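Local coordinates for protein xylan esterase 1 (Thermoanaerobacterium sp. 'JW/SL YS485', PDB 3FCY) that probably removes acetyl groups from xylan and related esters as a carbohydrate esterase of family CE7 with an alpha/beta-hydrolase fold, at residues His108-Ser121 with Gly134-Gly147. Sequence-based numbering, arbitrary orientation.
Sequences HPALIRFHGYSSNS and GFTVVAMDVRGQGG
P109 presses onto F135 in a CH-pi contact: its CB stands 3.7 Å from the ring centroid, nearly on the normal, while L111 CB reaches the edge of the same ring at CD1. On the other face of the sheet, I112 packs beside V138, and further along F114 meets M140 edge-on. With chi1 at -173°, M140 swings its CG opposite the backbone N and its chain passes obliquely by the ring edge; CB and SD both approach F114 CE1, a Met-aromatic contact with the sulfur 5.4 Å from the centroid. Between these side chains the parallel strands 108-114 and 136-140 are laced by alternating backbone hydrogen bonds, from T136 N to P109 O as far as M140 N to R113 O. They are neighbours in the central sheet of the alpha/beta-hydrolase fold, joined as a beta-alpha-beta unit through helix 128-131, with strand 202-207, which leads to the predicted nucleophile S208, on the far side of 108-114.

Beyond the strand ends the loops stay paired through H115. Its ND1 donates to G116 O at 2.7 Å in the ring plane, leaving NE2 to accept V142 N at 3.0 Å, tilted 23° out of that plane; V142 CG2 packs against the same ring atom. Replacing H115 by alanine is likely to leave V142 N without its imidazole acceptor and to open a gap beside the valine. Farther out, G146 N donates to S119 O, and N120 ND2 reaches G146 O from above the carbonyl plane, while its OD1 is hydrogen-bonded to G122 N. D141 OD1 takes S121 N at 2.7 Å, nearly along its C-O axis; OD2 bonds water 4, H96 ND1 and Q148 N. Y117, predicted to bind substrate, turns its ring edge to the Q145 side chain; its OH is hydrogen-bonded to E252 and H163 N.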
loop_
_atom_site.group_PDB
_atom_site.type_symbol
_atom_site.label_atom_id
_atom_site.label_comp_id
_atom_site.label_asym_id
_atom_site.label_seq_id
_atom_site.Cartn_x
_atom_site.Cartn_y
_atom_site.Cartn_z
ATOM N N HIS A 108 23.702 -14.369 43.014
ATOM C CA HIS A 108 23.339 -13.045 42.516
ATOM C C HIS A 108 22.004 -13.095 41.776
ATOM O O HIS A 108 21.399 -14.159 41.653
ATOM C CB HIS A 108 24.444 -12.538 41.589
ATOM C CG HIS A 108 24.886 -13.548 40.577
ATOM N ND1 HIS A 108 24.057 -14.007 39.575
ATOM C CD2 HIS A 108 26.058 -14.211 40.430
ATOM C CE1 HIS A 108 24.701 -14.910 38.855
ATOM N NE2 HIS A 108 25.916 -15.052 39.354
ATOM N N PRO A 109 21.520 -11.939 41.285
ATOM C CA PRO A 109 20.243 -11.919 40.564
ATOM C C PRO A 109 20.304 -12.625 39.218
ATOM O O PRO A 109 21.383 -12.907 38.688
ATOM C CB PRO A 109 19.953 -10.422 40.403
ATOM C CG PRO A 109 20.685 -9.798 41.559
ATOM C CD PRO A 109 21.980 -10.567 41.555
ATOM N N ALA A 110 19.128 -12.906 38.669
ATOM C CA ALA A 110 19.025 -13.554 37.372
ATOM C C ALA A 110 17.875 -12.913 36.607
ATOM O O ALA A 110 16.897 -12.442 37.199
ATOM C CB ALA A 110 18.777 -15.053 37.543
ATOM N N LEU A 111 18.010 -12.877 35.288
ATOM C CA LEU A 111 16.979 -12.317 34.431
ATOM C C LEU A 111 16.581 -13.374 33.411
ATOM O O LEU A 111 17.443 -14.029 32.825
ATOM C CB LEU A 111 17.499 -11.075 33.699
ATOM C CG LEU A 111 16.604 -10.532 32.566
ATOM C CD1 LEU A 111 15.325 -9.937 33.141
ATOM C CD2 LEU A 111 17.362 -9.467 31.783
ATOM N N ILE A 112 15.278 -13.548 33.212
ATOM C CA ILE A 112 14.784 -14.505 32.229
ATOM C C ILE A 112 14.043 -13.725 31.143
ATOM O O ILE A 112 13.026 -13.081 31.410
ATOM C CB ILE A 112 13.807 -15.527 32.851
ATOM C CG1 ILE A 112 14.465 -16.237 34.038
ATOM C CG2 ILE A 112 13.411 -16.561 31.798
ATOM C CD1 ILE A 112 13.518 -17.173 34.796
ATOM N N ARG A 113 14.564 -13.770 29.921
ATOM C CA ARG A 113 13.941 -13.065 28.805
ATOM C C ARG A 113 13.059 -13.986 27.971
ATOM O O ARG A 113 13.371 -15.163 27.776
ATOM C CB ARG A 113 15.010 -12.446 27.893
ATOM C CG ARG A 113 15.544 -11.097 28.334
ATOM C CD ARG A 113 16.569 -10.593 27.319
ATOM N NE ARG A 113 16.897 -9.177 27.479
ATOM C CZ ARG A 113 16.056 -8.176 27.222
ATOM N NH1 ARG A 113 14.826 -8.430 26.790
ATOM N NH2 ARG A 113 16.450 -6.918 27.380
ATOM N N PHE A 114 11.952 -13.431 27.489
ATOM C CA PHE A 114 11.008 -14.153 26.644
ATOM C C PHE A 114 10.901 -13.357 25.344
ATOM O O PHE A 114 10.919 -12.125 25.363
ATOM C CB PHE A 114 9.664 -14.277 27.363
ATOM C CG PHE A 114 9.742 -15.094 28.628
ATOM C CD1 PHE A 114 10.154 -16.427 28.582
ATOM C CD2 PHE A 114 9.436 -14.529 29.864
ATOM C CE1 PHE A 114 10.260 -17.189 29.750
ATOM C CE2 PHE A 114 9.537 -15.282 31.044
ATOM C CZ PHE A 114 9.951 -16.614 30.985
ATOM N N HIS A 115 10.790 -14.056 24.220
ATOM C CA HIS A 115 10.772 -13.393 22.920
ATOM C C HIS A 115 9.429 -13.158 22.243
ATOM O O HIS A 115 8.389 -13.670 22.669
ATOM C CB HIS A 115 11.684 -14.160 21.960
ATOM C CG HIS A 115 11.176 -15.526 21.612
ATOM N ND1 HIS A 115 10.078 -15.725 20.802
ATOM C CD2 HIS A 115 11.598 -16.758 21.985
ATOM C CE1 HIS A 115 9.845 -17.022 20.693
ATOM N NE2 HIS A 115 10.752 -17.671 21.400
ATOM N N GLY A 116 9.488 -12.377 21.167
ATOM C CA GLY A 116 8.311 -12.042 20.392
ATOM C C GLY A 116 7.743 -13.204 19.596
ATOM O O GLY A 116 8.398 -14.227 19.392
ATOM N N TYR A 117 6.506 -13.026 19.146
ATOM C CA TYR A 117 5.776 -14.027 18.378
ATOM C C TYR A 117 6.502 -14.426 17.086
ATOM O O TYR A 117 6.769 -13.580 16.235
ATOM C CB TYR A 117 4.389 -13.462 18.060
ATOM C CG TYR A 117 3.315 -14.478 17.753
ATOM C CD1 TYR A 117 3.411 -15.792 18.206
ATOM C CD2 TYR A 117 2.158 -14.099 17.066
ATOM C CE1 TYR A 117 2.377 -16.707 17.984
ATOM C CE2 TYR A 117 1.122 -15.000 16.844
ATOM C CZ TYR A 117 1.235 -16.300 17.302
ATOM O OH TYR A 117 0.207 -17.191 17.077
ATOM N N SER A 118 6.813 -15.716 16.964
ATOM C CA SER A 118 7.494 -16.300 15.804
ATOM C C SER A 118 9.012 -16.124 15.821
ATOM O O SER A 118 9.713 -16.627 14.939
ATOM C CB SER A 118 6.930 -15.732 14.486
ATOM O OG SER A 118 7.551 -14.507 14.135
ATOM N N SER A 119 9.526 -15.422 16.827
ATOM C CA SER A 119 10.965 -15.199 16.920
ATOM C C SER A 119 11.625 -16.282 17.768
ATOM O O SER A 119 11.128 -17.403 17.852
ATOM C CB SER A 119 11.246 -13.824 17.533
ATOM O OG SER A 119 12.626 -13.512 17.459
ATOM N N ASN A 120 12.753 -15.944 18.384
ATOM C CA ASN A 120 13.481 -16.874 19.241
ATOM C C ASN A 120 14.338 -16.078 20.230
ATOM O O ASN A 120 14.273 -14.852 20.260
ATOM C CB ASN A 120 14.361 -17.817 18.405
ATOM C CG ASN A 120 15.374 -17.075 17.554
ATOM O OD1 ASN A 120 15.978 -16.100 17.996
ATOM N ND2 ASN A 120 15.579 -17.549 16.330
ATOM N N SER A 121 15.143 -16.779 21.023
ATOM C CA SER A 121 15.994 -16.141 22.024
ATOM C C SER A 121 17.016 -15.149 21.463
ATOM O O SER A 121 17.642 -14.407 22.220
ATOM C CB SER A 121 16.711 -17.212 22.858
ATOM O OG SER A 121 17.590 -17.984 22.058
ATOM N N GLY A 134 26.475 -8.415 36.459
ATOM C CA GLY A 134 26.618 -9.553 37.353
ATOM C C GLY A 134 25.440 -10.511 37.395
ATOM O O GLY A 134 25.391 -11.398 38.247
ATOM N N PHE A 135 24.489 -10.335 36.482
ATOM C CA PHE A 135 23.311 -11.197 36.419
ATOM C C PHE A 135 23.576 -12.477 35.643
ATOM O O PHE A 135 24.447 -12.521 34.774
ATOM C CB PHE A 135 22.156 -10.522 35.670
ATOM C CG PHE A 135 21.307 -9.607 36.499
ATOM C CD1 PHE A 135 19.918 -9.668 36.389
ATOM C CD2 PHE A 135 21.873 -8.628 37.310
ATOM C CE1 PHE A 135 19.100 -8.761 37.071
ATOM C CE2 PHE A 135 21.067 -7.714 37.999
ATOM C CZ PHE A 135 19.676 -7.781 37.875
ATOM N N THR A 136 22.813 -13.517 35.972
ATOM C CA THR A 136 22.849 -14.753 35.213
ATOM C C THR A 136 21.703 -14.405 34.263
ATOM O O THR A 136 20.694 -13.842 34.701
ATOM C CB THR A 136 22.453 -15.986 36.057
ATOM O OG1 THR A 136 23.629 -16.566 36.625
ATOM C CG2 THR A 136 21.752 -17.039 35.191
ATOM N N VAL A 137 21.856 -14.688 32.973
ATOM C CA VAL A 137 20.796 -14.367 32.019
ATOM C C VAL A 137 20.330 -15.606 31.263
ATOM O O VAL A 137 21.144 -16.371 30.739
ATOM C CB VAL A 137 21.257 -13.297 30.990
ATOM C CG1 VAL A 137 20.130 -13.000 29.992
ATOM C CG2 VAL A 137 21.664 -12.021 31.718
ATOM N N VAL A 138 19.014 -15.789 31.218
ATOM C CA VAL A 138 18.407 -16.924 30.533
ATOM C C VAL A 138 17.375 -16.407 29.530
ATOM O O VAL A 138 16.608 -15.500 29.838
ATOM C CB VAL A 138 17.702 -17.869 31.542
ATOM C CG1 VAL A 138 17.109 -19.069 30.814
ATOM C CG2 VAL A 138 18.694 -18.331 32.604
ATOM N N ALA A 139 17.375 -16.976 28.328
ATOM C CA ALA A 139 16.432 -16.582 27.280
ATOM C C ALA A 139 15.824 -17.851 26.692
ATOM O O ALA A 139 16.495 -18.596 25.977
ATOM C CB ALA A 139 17.150 -15.785 26.197
ATOM N N MET A 140 14.549 -18.079 26.994
ATOM C CA MET A 140 13.826 -19.271 26.549
ATOM C C MET A 140 13.241 -19.181 25.144
ATOM O O MET A 140 12.812 -18.111 24.703
ATOM C CB MET A 140 12.687 -19.569 27.532
ATOM C CG MET A 140 11.943 -20.878 27.282
ATOM S SD MET A 140 10.390 -20.978 28.215
ATOM C CE MET A 140 9.239 -20.281 27.016
ATOM N N ASP A 141 13.234 -20.311 24.443
ATOM C CA ASP A 141 12.647 -20.378 23.109
ATOM C C ASP A 141 11.253 -20.954 23.302
ATOM O O ASP A 141 11.075 -21.922 24.049
ATOM C CB ASP A 141 13.441 -21.303 22.180
ATOM C CG ASP A 141 14.723 -20.672 21.676
ATOM O OD1 ASP A 141 14.790 -19.423 21.611
ATOM O OD2 ASP A 141 15.654 -21.428 21.322
ATOM N N VAL A 142 10.263 -20.353 22.649
ATOM C CA VAL A 142 8.892 -20.835 22.749
ATOM C C VAL A 142 8.748 -22.079 21.876
ATOM O O VAL A 142 9.351 -22.164 20.806
ATOM C CB VAL A 142 7.879 -19.759 22.284
ATOM C CG1 VAL A 142 6.474 -20.354 22.209
ATOM C CG2 VAL A 142 7.894 -18.576 23.254
ATOM N N ARG A 143 7.964 -23.045 22.349
ATOM C CA ARG A 143 7.731 -24.281 21.606
ATOM C C ARG A 143 7.300 -24.016 20.169
ATOM O O ARG A 143 6.444 -23.176 19.917
ATOM C CB ARG A 143 6.630 -25.110 22.273
ATOM C CG ARG A 143 6.919 -25.547 23.690
ATOM C CD ARG A 143 5.776 -26.389 24.236
ATOM N NE ARG A 143 6.055 -26.834 25.595
ATOM C CZ ARG A 143 5.523 -27.911 26.162
ATOM N NH1 ARG A 143 4.668 -28.668 25.482
ATOM N NH2 ARG A 143 5.857 -28.236 27.404
ATOM N N GLY A 144 7.901 -24.746 19.238
ATOM C CA GLY A 144 7.547 -24.634 17.832
ATOM C C GLY A 144 7.614 -23.297 17.116
ATOM O O GLY A 144 6.999 -23.148 16.055
ATOM N N GLN A 145 8.335 -22.320 17.660
ATOM C CA GLN A 145 8.428 -21.044 16.968
ATOM C C GLN A 145 9.772 -20.914 16.242
ATOM O O GLN A 145 10.181 -21.849 15.548
ATOM C CB GLN A 145 8.156 -19.878 17.936
ATOM C CG GLN A 145 6.733 -19.956 18.509
ATOM C CD GLN A 145 6.219 -18.658 19.118
ATOM O OE1 GLN A 145 6.921 -17.644 19.157
ATOM N NE2 GLN A 145 4.975 -18.689 19.595
ATOM N N GLY A 146 10.464 -19.791 16.389
ATOM C CA GLY A 146 11.719 -19.625 15.671
ATOM C C GLY A 146 12.980 -20.212 16.281
ATOM O O GLY A 146 14.054 -20.114 15.685
ATOM N N GLY A 147 12.859 -20.833 17.453
ATOM C CA GLY A 147 14.032 -21.384 18.113
ATOM C C GLY A 147 14.192 -22.891 18.090
ATOM O O GLY A 147 13.833 -23.550 17.115
HETATM O O HOH W 1 13.931 -15.425 24.747
HETATM O O HOH W 2 10.273 -16.859 25.217
HETATM O O HOH W 3 11.212 -20.183 19.619
HETATM O O HOH W 4 17.646 -20.236 20.079
#